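Beta-porphyranase (Bacteroides plebeius, PDB 4AWD) hydrolyses the sulfated red-algal polysaccharide porphyran at its beta-D-galactopyranose-(1->4)-alpha-L-galactopyranose-6-sulfate linkages, releasing mostly a sulfated disaccharide. Local coordinates at residues A[45-50]-A[318-323]; A[122-127]-A[282-287]; A[150-155]-A[176-181]. All blocks are in the same frame, centred on the assembly; numbering follows the deposited sequence.

Contact 1 of 3, residues A[45-50]-A[318-323]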
loop_
_atom_site.group_PDB
_atom_site.type_symbol
_atom_site.label_atom_id
_atom_site.label_comp_id
_atom_site.label_asym_id
_atom_site.label_seq_id
_atom_site.Cartn_x
_atom_site.Cartn_y
_atom_site.Cartn_z
ATOM N N GLY A 45 15.636 25.781 -3.239
ATOM C CA GLY A 45 16.127 25.838 -1.866
ATOM C C GLY A 45 16.250 24.483 -1.195
ATOM O O GLY A 45 16.913 24.364 -0.162
ATOM N N TYR A 46 15.622 23.456 -1.776
ATOM C CA TYR A 46 15.589 22.135 -1.143
ATOM C C TYR A 46 16.248 21.056 -2.003
ATOM O O TYR A 46 16.489 21.267 -3.183
ATOM C CB TYR A 46 14.149 21.761 -0.762
ATOM C CG TYR A 46 13.556 22.657 0.301
ATOM C CD1 TYR A 46 13.075 23.928 -0.017
ATOM C CD2 TYR A 46 13.485 22.242 1.627
ATOM C CE1 TYR A 46 12.539 24.763 0.960
ATOM C CE2 TYR A 46 12.955 23.068 2.616
ATOM C CZ TYR A 46 12.485 24.331 2.277
ATOM O OH TYR A 46 11.946 25.151 3.249
ATOM N N LYS A 47 16.554 19.911 -1.402
ATOM C CA LYS A 47 17.112 18.765 -2.137
ATOM C C LYS A 47 16.532 17.442 -1.609
ATOM O O LYS A 47 16.206 17.317 -0.422
ATOM C CB LYS A 47 18.651 18.739 -2.045
ATOM C CG LYS A 47 19.162 18.614 -0.614
ATOM C CD LYS A 47 20.633 18.242 -0.511
ATOM C CE LYS A 47 21.109 18.404 0.928
ATOM N NZ LYS A 47 22.552 18.129 1.086
ATOM N N TRP A 48 16.414 16.459 -2.490
ATOM C CA TRP A 48 15.941 15.154 -2.072
ATOM C C TRP A 48 17.062 14.416 -1.350
ATOM O O TRP A 48 18.222 14.439 -1.780
ATOM C CB TRP A 48 15.422 14.327 -3.257
ATOM C CG TRP A 48 14.131 14.841 -3.873
ATOM C CD1 TRP A 48 13.983 15.439 -5.099
ATOM C CD2 TRP A 48 12.809 14.777 -3.297
ATOM N NE1 TRP A 48 12.653 15.780 -5.304
ATOM C CE2 TRP A 48 11.918 15.376 -4.216
ATOM C CE3 TRP A 48 12.298 14.297 -2.080
ATOM C CZ2 TRP A 48 10.543 15.472 -3.971
ATOM C CZ3 TRP A 48 10.909 14.390 -1.846
ATOM C CH2 TRP A 48 10.060 14.988 -2.792
ATOM N N VAL A 49 16.691 13.765 -0.246
ATOM C CA VAL A 49 17.619 13.025 0.587
ATOM C C VAL A 49 17.007 11.654 0.937
ATOM O O VAL A 49 15.812 11.558 1.267
ATOM C CB VAL A 49 17.967 13.876 1.831
ATOM C CG1 VAL A 49 17.885 13.082 3.121
ATOM C CG2 VAL A 49 19.346 14.578 1.654
ATOM N N VAL A 50 17.807 10.591 0.841
ATOM C CA VAL A 50 17.302 9.259 1.099
ATOM C C VAL A 50 16.757 9.183 2.531
ATOM O O VAL A 50 17.403 9.631 3.475
ATOM C CB VAL A 50 18.382 8.181 0.890
ATOM C CG1 VAL A 50 17.853 6.810 1.294
ATOM C CG2 VAL A 50 18.834 8.149 -0.537
ATOM N N LYS A 318 13.228 12.342 1.665
ATOM C CA LYS A 318 12.880 13.534 2.423
ATOM C C LYS A 318 13.397 14.772 1.717
ATOM O O LYS A 318 14.452 14.745 1.085
ATOM C CB LYS A 318 13.560 13.476 3.790
ATOM C CG LYS A 318 12.634 13.321 4.970
ATOM C CD LYS A 318 13.395 12.732 6.169
ATOM C CE LYS A 318 14.815 13.297 6.304
ATOM N NZ LYS A 318 15.566 12.640 7.415
ATOM N N LEU A 319 12.666 15.868 1.843
ATOM C CA LEU A 319 13.182 17.156 1.415
ATOM C C LEU A 319 13.952 17.828 2.547
ATOM O O LEU A 319 13.500 17.882 3.693
ATOM C CB LEU A 319 12.063 18.068 0.936
ATOM C CG LEU A 319 11.537 17.816 -0.472
ATOM C CD1 LEU A 319 10.331 18.697 -0.678
ATOM C CD2 LEU A 319 12.601 18.105 -1.526
ATOM N N VAL A 320 15.116 18.354 2.193
ATOM C CA VAL A 320 15.998 19.032 3.127
ATOM C C VAL A 320 16.472 20.338 2.461
ATOM O O VAL A 320 16.615 20.378 1.235
ATOM C CB VAL A 320 17.157 18.072 3.513
ATOM C CG1 VAL A 320 18.522 18.694 3.366
ATOM C CG2 VAL A 320 16.943 17.477 4.902
ATOM N N PRO A 321 16.689 21.416 3.252
ATOM C CA PRO A 321 17.244 22.633 2.631
ATOM C C PRO A 321 18.659 22.376 2.130
ATOM O O PRO A 321 19.439 21.702 2.814
ATOM C CB PRO A 321 17.247 23.658 3.773
ATOM C CG PRO A 321 16.311 23.085 4.826
ATOM C CD PRO A 321 16.448 21.595 4.696
ATOM N N ILE A 322 18.972 22.879 0.936
ATOM C CA ILE A 322 20.294 22.678 0.332
ATOM C C ILE A 322 21.425 23.123 1.267
ATOM O O ILE A 322 22.326 22.332 1.577
ATOM C CB ILE A 322 20.434 23.383 -1.051
ATOM C CG1 ILE A 322 19.591 22.670 -2.111
ATOM C CG2 ILE A 322 21.910 23.413 -1.498
ATOM C CD1 ILE A 322 19.534 23.384 -3.457
ATOM N N GLU A 323 21.361 24.378 1.710
ATOM C CA GLU A 323 22.354 24.945 2.638
ATOM C C GLU A 323 21.672 25.417 3.919
ATOM O O GLU A 323 20.700 26.179 3.867
ATOM C CB GLU A 323 23.139 26.108 1.986
#
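The edge strand 46-50 pairs antiparallel with the C-terminal end of strand 308-321 at the rim of the GH16 beta-sandwich, and W48 packs on L319 where the two meet. L319 reaches over the indole: CD2 lies 3.8 Å from the centroid of the W48 six-membered ring and only 10° off its normal, a CH-pi contact over the centre of one face. The W48 ring is turned there with CG anti to the carbonyl carbon (chi1 -69°), while its NE1 bonds to P40 O and its ring meets W246 edge-to-face. On the other side of the sheet K47 and V320 run side by side; the extended lysine lays CE 3.6 Å from V320 CG1. K47 and V320 exchange backbone hydrogen bonds, as do V49 and K318, with V49 O receiving K318 N at 2.7 Å. Past the last bridge, Y46 with P321, I322 N still reaches G45 O at 2.8 Å, and the Y46 ring leans obliquely on the proline, CE2 to CG 4.0 Å. The pairing is thus held by five main-chain bonds, with the buried W48 indole covered on one face by L319, whereas the exposed K47 contributes its apolar methylenes.

Contact 2 of 3, residues A[122-127]-A[282-287]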
loop_
_atom_site.group_PDB
_atom_site.type_symbol
_atom_site.label_atom_id
_atom_site.label_comp_id
_atom_site.label_asym_id
_atom_site.label_seq_id
_atom_site.Cartn_x
_atom_site.Cartn_y
_atom_site.Cartn_z
ATOM N N GLY A 122 0.690 -12.144 2.148
ATOM C CA GLY A 122 1.696 -11.461 2.958
ATOM C C GLY A 122 1.309 -10.034 3.290
ATOM O O GLY A 122 0.696 -9.348 2.487
ATOM N N ALA A 123 1.657 -9.602 4.496
ATOM C CA ALA A 123 1.522 -8.213 4.899
ATOM C C ALA A 123 2.794 -7.773 5.600
ATOM O O ALA A 123 3.046 -8.168 6.758
ATOM C CB ALA A 123 0.338 -8.029 5.816
ATOM N N VAL A 124 3.591 -6.970 4.892
ATOM C CA VAL A 124 4.836 -6.384 5.437
ATOM C C VAL A 124 4.600 -4.955 5.954
ATOM O O VAL A 124 3.968 -4.146 5.288
ATOM C CB VAL A 124 5.952 -6.363 4.362
ATOM C CG1 VAL A 124 7.225 -5.786 4.909
ATOM C CG2 VAL A 124 6.218 -7.752 3.849
ATOM N N ALA A 125 5.121 -4.650 7.135
ATOM C CA ALA A 125 5.061 -3.298 7.683
ATOM C C ALA A 125 6.451 -2.833 8.059
ATOM O O ALA A 125 7.226 -3.594 8.656
ATOM C CB ALA A 125 4.144 -3.246 8.905
ATOM N N SER A 126 6.789 -1.598 7.717
ATOM C CA SER A 126 8.012 -1.009 8.262
ATOM C C SER A 126 7.941 -0.973 9.792
ATOM O O SER A 126 6.863 -0.834 10.388
ATOM C CB SER A 126 8.293 0.387 7.675
ATOM O OG SER A 126 7.188 1.281 7.831
ATOM N N VAL A 127 9.100 -1.147 10.418
ATOM C CA VAL A 127 9.209 -1.117 11.871
ATOM C C VAL A 127 8.932 0.299 12.382
ATOM O O VAL A 127 8.204 0.490 13.341
ATOM C CB VAL A 127 10.600 -1.635 12.344
ATOM C CG1 VAL A 127 10.896 -1.223 13.787
ATOM C CG2 VAL A 127 10.645 -3.131 12.206
ATOM N N ILE A 282 4.867 2.122 6.462
ATOM C CA ILE A 282 4.692 1.497 5.141
ATOM C C ILE A 282 3.975 0.159 5.312
ATOM O O ILE A 282 4.349 -0.634 6.183
ATOM C CB ILE A 282 6.056 1.219 4.443
ATOM C CG1 ILE A 282 6.902 2.493 4.314
ATOM C CG2 ILE A 282 5.859 0.554 3.081
ATOM C CD1 ILE A 282 6.590 3.319 3.092
ATOM N N HIS A 283 2.946 -0.086 4.503
ATOM C CA HIS A 283 2.373 -1.425 4.374
ATOM C C HIS A 283 2.619 -2.018 2.990
ATOM O O HIS A 283 2.448 -1.352 1.973
ATOM C CB HIS A 283 0.876 -1.413 4.658
ATOM C CG HIS A 283 0.486 -2.146 5.909
ATOM N ND1 HIS A 283 -0.742 -1.979 6.517
ATOM C CD2 HIS A 283 1.158 -3.052 6.663
ATOM C CE1 HIS A 283 -0.810 -2.752 7.588
ATOM N NE2 HIS A 283 0.329 -3.412 7.699
ATOM N N ILE A 284 3.029 -3.271 2.941
ATOM C CA ILE A 284 3.206 -3.929 1.657
ATOM C C ILE A 284 2.393 -5.220 1.718
ATOM O O ILE A 284 2.740 -6.135 2.446
ATOM C CB ILE A 284 4.698 -4.187 1.318
ATOM C CG1 ILE A 284 5.549 -2.944 1.615
ATOM C CG2 ILE A 284 4.830 -4.594 -0.150
ATOM C CD1 ILE A 284 7.060 -3.107 1.419
ATOM N N VAL A 285 1.303 -5.273 0.962
ATOM C CA VAL A 285 0.237 -6.232 1.249
ATOM C C VAL A 285 -0.297 -6.983 0.027
ATOM O O VAL A 285 -0.467 -6.424 -1.048
ATOM C CB VAL A 285 -0.945 -5.530 1.959
ATOM C CG1 VAL A 285 -2.140 -6.451 2.080
ATOM C CG2 VAL A 285 -0.515 -5.043 3.334
ATOM N N THR A 286 -0.604 -8.250 0.254
ATOM C CA THR A 286 -1.182 -9.152 -0.731
ATOM C C THR A 286 -2.531 -9.638 -0.163
ATOM O O THR A 286 -2.576 -10.320 0.867
ATOM C CB THR A 286 -0.173 -10.303 -0.956
ATOM O OG1 THR A 286 0.484 -10.129 -2.225
ATOM C CG2 THR A 286 -0.820 -11.611 -0.871
ATOM N N GLU A 287 -3.643 -9.248 -0.796
ATOM C CA GLU A 287 -4.933 -9.470 -0.155
ATOM C C GLU A 287 -6.022 -9.922 -1.086
ATOM O O GLU A 287 -5.867 -10.025 -2.327
ATOM C CB GLU A 287 -5.407 -8.215 0.581
ATOM C CG GLU A 287 -6.313 -7.312 -0.241
ATOM C CD GLU A 287 -6.034 -5.840 0.031
ATOM O OE1 GLU A 287 -4.955 -5.370 -0.396
ATOM O OE2 GLU A 287 -6.878 -5.170 0.680
#
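H283 leans its imidazole toward strand 123-126, so that CD2 comes to 3.7 Å from A125 CB and 3.3 Å from V124 O, which sits at the ring edge near its plane. The ring gets there through an eclipsed first torsion (chi1 -113°). V285, two residues further along its own strand, places CG2 above one face of the imidazole, displaced toward the rim, and the same methyl is 4.0 Å from A123 CB. The small alanines A123 and A125 thus lie low beside the larger H283 and V285. NE2 of the ring bonds to S72 OG, which helps to set its rotation; the ring also meets W152, with planes about 60° apart, and lies close to W75, a probable substrate-binding residue.

Through the opposite surface of the sheet V124 and I284 stand side by side, CB to CB 3.9 Å, with I284 continuing onto L96, I98 and V314 in the hydrophobic interior. The pair joins strand 117-126 to strand 281-285, antiparallel neighbours in the jelly-roll sandwich of family GH16. V124 and I284 bond N to O in both directions, and T286 N goes to G122 O at 2.8 Å.

At the other end S126 replaces one main-chain acceptor by its side chain. Its OG, set between the backbone N and the carbonyl carbon (chi1 54°), takes I282 N at 2.8 Å in a nearly straight bond, while S126 N goes to I282 O at 3.0 Å. The same OG is also hydrogen-bonded to K128 O, so two bonds grip this buried hydroxyl. Beyond T286 the chain runs into E287, a probable substrate-binding residue that forms a salt bridge with R79.

Contact 3 of 3, residues A[150-155]-A[176-181]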
loop_
_atom_site.group_PDB
_atom_site.type_symbol
_atom_site.label_atom_id
_atom_site.label_comp_id
_atom_site.label_asym_id
_atom_site.label_seq_id
_atom_site.Cartn_x
_atom_site.Cartn_y
_atom_site.Cartn_z
ATOM N N THR A 150 0.021 -4.568 -3.665
ATOM C CA THR A 150 -0.147 -3.202 -3.187
ATOM C C THR A 150 1.113 -2.618 -2.556
ATOM O O THR A 150 2.003 -3.344 -2.138
ATOM C CB THR A 150 -1.292 -3.080 -2.162
ATOM O OG1 THR A 150 -0.994 -3.889 -1.026
ATOM C CG2 THR A 150 -2.623 -3.516 -2.750
ATOM N N PHE A 151 1.151 -1.287 -2.502
ATOM C CA PHE A 151 2.198 -0.516 -1.851
ATOM C C PHE A 151 1.502 0.714 -1.298
ATOM O O PHE A 151 0.927 1.496 -2.064
ATOM C CB PHE A 151 3.275 -0.096 -2.867
ATOM C CG PHE A 151 4.360 0.785 -2.288
ATOM C CD1 PHE A 151 5.129 0.359 -1.212
ATOM C CD2 PHE A 151 4.628 2.028 -2.832
ATOM C CE1 PHE A 151 6.140 1.171 -0.671
ATOM C CE2 PHE A 151 5.646 2.836 -2.327
ATOM C CZ PHE A 151 6.397 2.418 -1.235
ATOM N N TRP A 152 1.540 0.878 0.024
ATOM C CA TRP A 152 0.815 1.951 0.687
ATOM C C TRP A 152 1.342 2.292 2.066
ATOM O O TRP A 152 2.177 1.579 2.626
ATOM C CB TRP A 152 -0.680 1.622 0.789
ATOM C CG TRP A 152 -1.045 0.264 1.303
ATOM C CD1 TRP A 152 -0.833 -0.940 0.676
ATOM C CD2 TRP A 152 -1.757 -0.031 2.514
ATOM N NE1 TRP A 152 -1.349 -1.969 1.439
ATOM C CE2 TRP A 152 -1.927 -1.440 2.568
ATOM C CE3 TRP A 152 -2.269 0.754 3.559
ATOM C CZ2 TRP A 152 -2.581 -2.080 3.636
ATOM C CZ3 TRP A 152 -2.932 0.120 4.620
ATOM C CH2 TRP A 152 -3.082 -1.287 4.644
ATOM N N LEU A 153 0.830 3.393 2.601
ATOM C CA LEU A 153 1.167 3.857 3.943
ATOM C C LEU A 153 -0.117 4.052 4.743
ATOM O O LEU A 153 -1.183 4.333 4.173
ATOM C CB LEU A 153 1.955 5.173 3.900
ATOM C CG LEU A 153 3.344 5.158 3.247
ATOM C CD1 LEU A 153 3.185 5.275 1.759
ATOM C CD2 LEU A 153 4.213 6.281 3.746
ATOM N N SER A 154 0.001 3.906 6.062
ATOM C CA SER A 154 -1.130 3.984 6.953
ATOM C C SER A 154 -0.659 4.352 8.342
ATOM O O SER A 154 0.528 4.220 8.660
ATOM C CB SER A 154 -1.812 2.615 7.021
ATOM O OG SER A 154 -3.146 2.726 7.467
ATOM N N ASN A 155 -1.594 4.798 9.173
ATOM C CA ASN A 155 -1.328 4.951 10.588
ATOM C C ASN A 155 -2.498 4.451 11.438
ATOM O O ASN A 155 -3.537 4.053 10.914
ATOM C CB ASN A 155 -0.922 6.391 10.933
ATOM C CG ASN A 155 -1.997 7.419 10.584
ATOM O OD1 ASN A 155 -3.180 7.108 10.538
ATOM N ND2 ASN A 155 -1.579 8.649 10.357
ATOM N N GLU A 176 -4.682 6.924 5.486
ATOM C CA GLU A 176 -4.251 5.806 4.695
ATOM C C GLU A 176 -3.980 6.311 3.288
ATOM O O GLU A 176 -4.846 6.941 2.673
ATOM C CB GLU A 176 -5.350 4.732 4.665
ATOM C CG GLU A 176 -4.961 3.436 3.981
ATOM C CD GLU A 176 -5.994 2.347 4.191
ATOM O OE1 GLU A 176 -6.971 2.565 4.948
ATOM O OE2 GLU A 176 -5.848 1.269 3.591
ATOM N N LEU A 177 -2.781 6.030 2.797
ATOM C CA LEU A 177 -2.332 6.524 1.508
ATOM C C LEU A 177 -1.964 5.340 0.627
ATOM O O LEU A 177 -0.965 4.653 0.860
ATOM C CB LEU A 177 -1.155 7.507 1.690
ATOM C CG LEU A 177 -0.253 7.983 0.530
ATOM C CD1 LEU A 177 -1.050 8.570 -0.611
ATOM C CD2 LEU A 177 0.759 9.020 1.029
ATOM N N ASP A 178 -2.813 5.084 -0.354
ATOM C CA ASP A 178 -2.640 3.963 -1.279
ATOM C C ASP A 178 -1.912 4.450 -2.507
ATOM O O ASP A 178 -2.453 5.250 -3.276
ATOM C CB ASP A 178 -4.005 3.380 -1.680
ATOM C CG ASP A 178 -4.664 2.612 -0.546
ATOM O OD1 ASP A 178 -4.013 1.690 -0.032
ATOM O OD2 ASP A 178 -5.821 2.926 -0.174
ATOM N N ILE A 179 -0.674 3.996 -2.672
ATOM C CA ILE A 179 0.138 4.426 -3.801
ATOM C C ILE A 179 -0.204 3.572 -5.022
ATOM O O ILE A 179 -0.377 4.097 -6.117
ATOM C CB ILE A 179 1.653 4.440 -3.464
ATOM C CG1 ILE A 179 1.925 5.522 -2.408
ATOM C CG2 ILE A 179 2.478 4.711 -4.725
ATOM C CD1 ILE A 179 3.274 5.467 -1.723
ATOM N N ILE A 180 -0.326 2.263 -4.830
ATOM C CA ILE A 180 -0.881 1.403 -5.877
ATOM C C ILE A 180 -1.651 0.230 -5.306
ATOM O O ILE A 180 -1.205 -0.409 -4.346
ATOM C CB ILE A 180 0.208 0.905 -6.902
ATOM C CG1 ILE A 180 -0.429 0.117 -8.059
ATOM C CG2 ILE A 180 1.340 0.089 -6.195
ATOM C CD1 ILE A 180 -1.388 0.946 -8.946
ATOM N N GLU A 181 -2.815 -0.024 -5.901
ATOM C CA GLU A 181 -3.512 -1.305 -5.806
ATOM C C GLU A 181 -3.702 -1.825 -7.224
ATOM O O GLU A 181 -4.120 -1.075 -8.095
ATOM C CB GLU A 181 -4.890 -1.135 -5.159
ATOM C CG GLU A 181 -4.907 -0.576 -3.750
ATOM C CD GLU A 181 -6.314 -0.408 -3.219
ATOM O OE1 GLU A 181 -6.968 -1.437 -2.923
ATOM O OE2 GLU A 181 -6.786 0.747 -3.106
#
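F151 and I179 lie side by side in the tight half of this contact, with F151 CE2 3.6 Å from I179 CD1, and the same methyl meets L153 CD1 at 3.5 Å. F151 CB also touches I180 CG2, and L177 continues the apolar surface; T138, Y136 and C245 of neighbouring strands close over it. In the backbone, a classic beta bulge interrupts the hairpin of strands 149-163 and 168-182: F151 O accepts both I179 N at 3.0 Å and I180 N at 3.1 Å, each in the carbonyl plane.

The other side is the more open, polar one, turned to the cleft. D178 OD1 stands 3.3 Å above one face of the W152 indole, displaced toward the rim, with ring and carboxylate planes 53° apart. E176, extended beyond CG, crosses the same indole obliquely and brings OE2 to 3.3 Å from W152 CZ3; its OE1 is held by W210 NE1. E181 runs alongside T150, CG to CG2 3.9 Å, and its OE1 bonds to Y289 OH. The indole NE1 reaches T150 OG1 only weakly; the firmer partner of that hydroxyl is V285 O.

The sequence E176-L177-D178-I179-I180-E181 is the E-x-D-x-x-E signature of bulge-containing GH16 enzymes, in which E176 is the probable nucleophile and E181 the probable proton donor. The extra residue of the bulge brings E181 back to the face that E176 and D178 already share. Three carboxylates thus gather on the cleft side, backed by apolar F151, L153, I179 and I180, consistent with the family's two-carboxylate chemistry.

Contacts 2 and 3 lie near the centre of the molecule, their centres 9 Å apart, whereas contact 1 is a surface contact about 25 Å from that centre. Strands 281-285 and 149-163 are neighbours, so contacts 2 and 3 share a cleft-lining sheet and are stitched directly: V285 O is 2.6 Å from T150 OG1 and H283 N 2.6 Å from W152 O. Contact 1 touches neither, and both are nested in the chain loop it closes. All three rest on antiparallel backbone pairing, yet contact 1 adds exposed lysines and a tryptophan-leucine contact, contact 2 a buried serine and histidine, and contact 3 the carboxylates of the probable catalytic machinery.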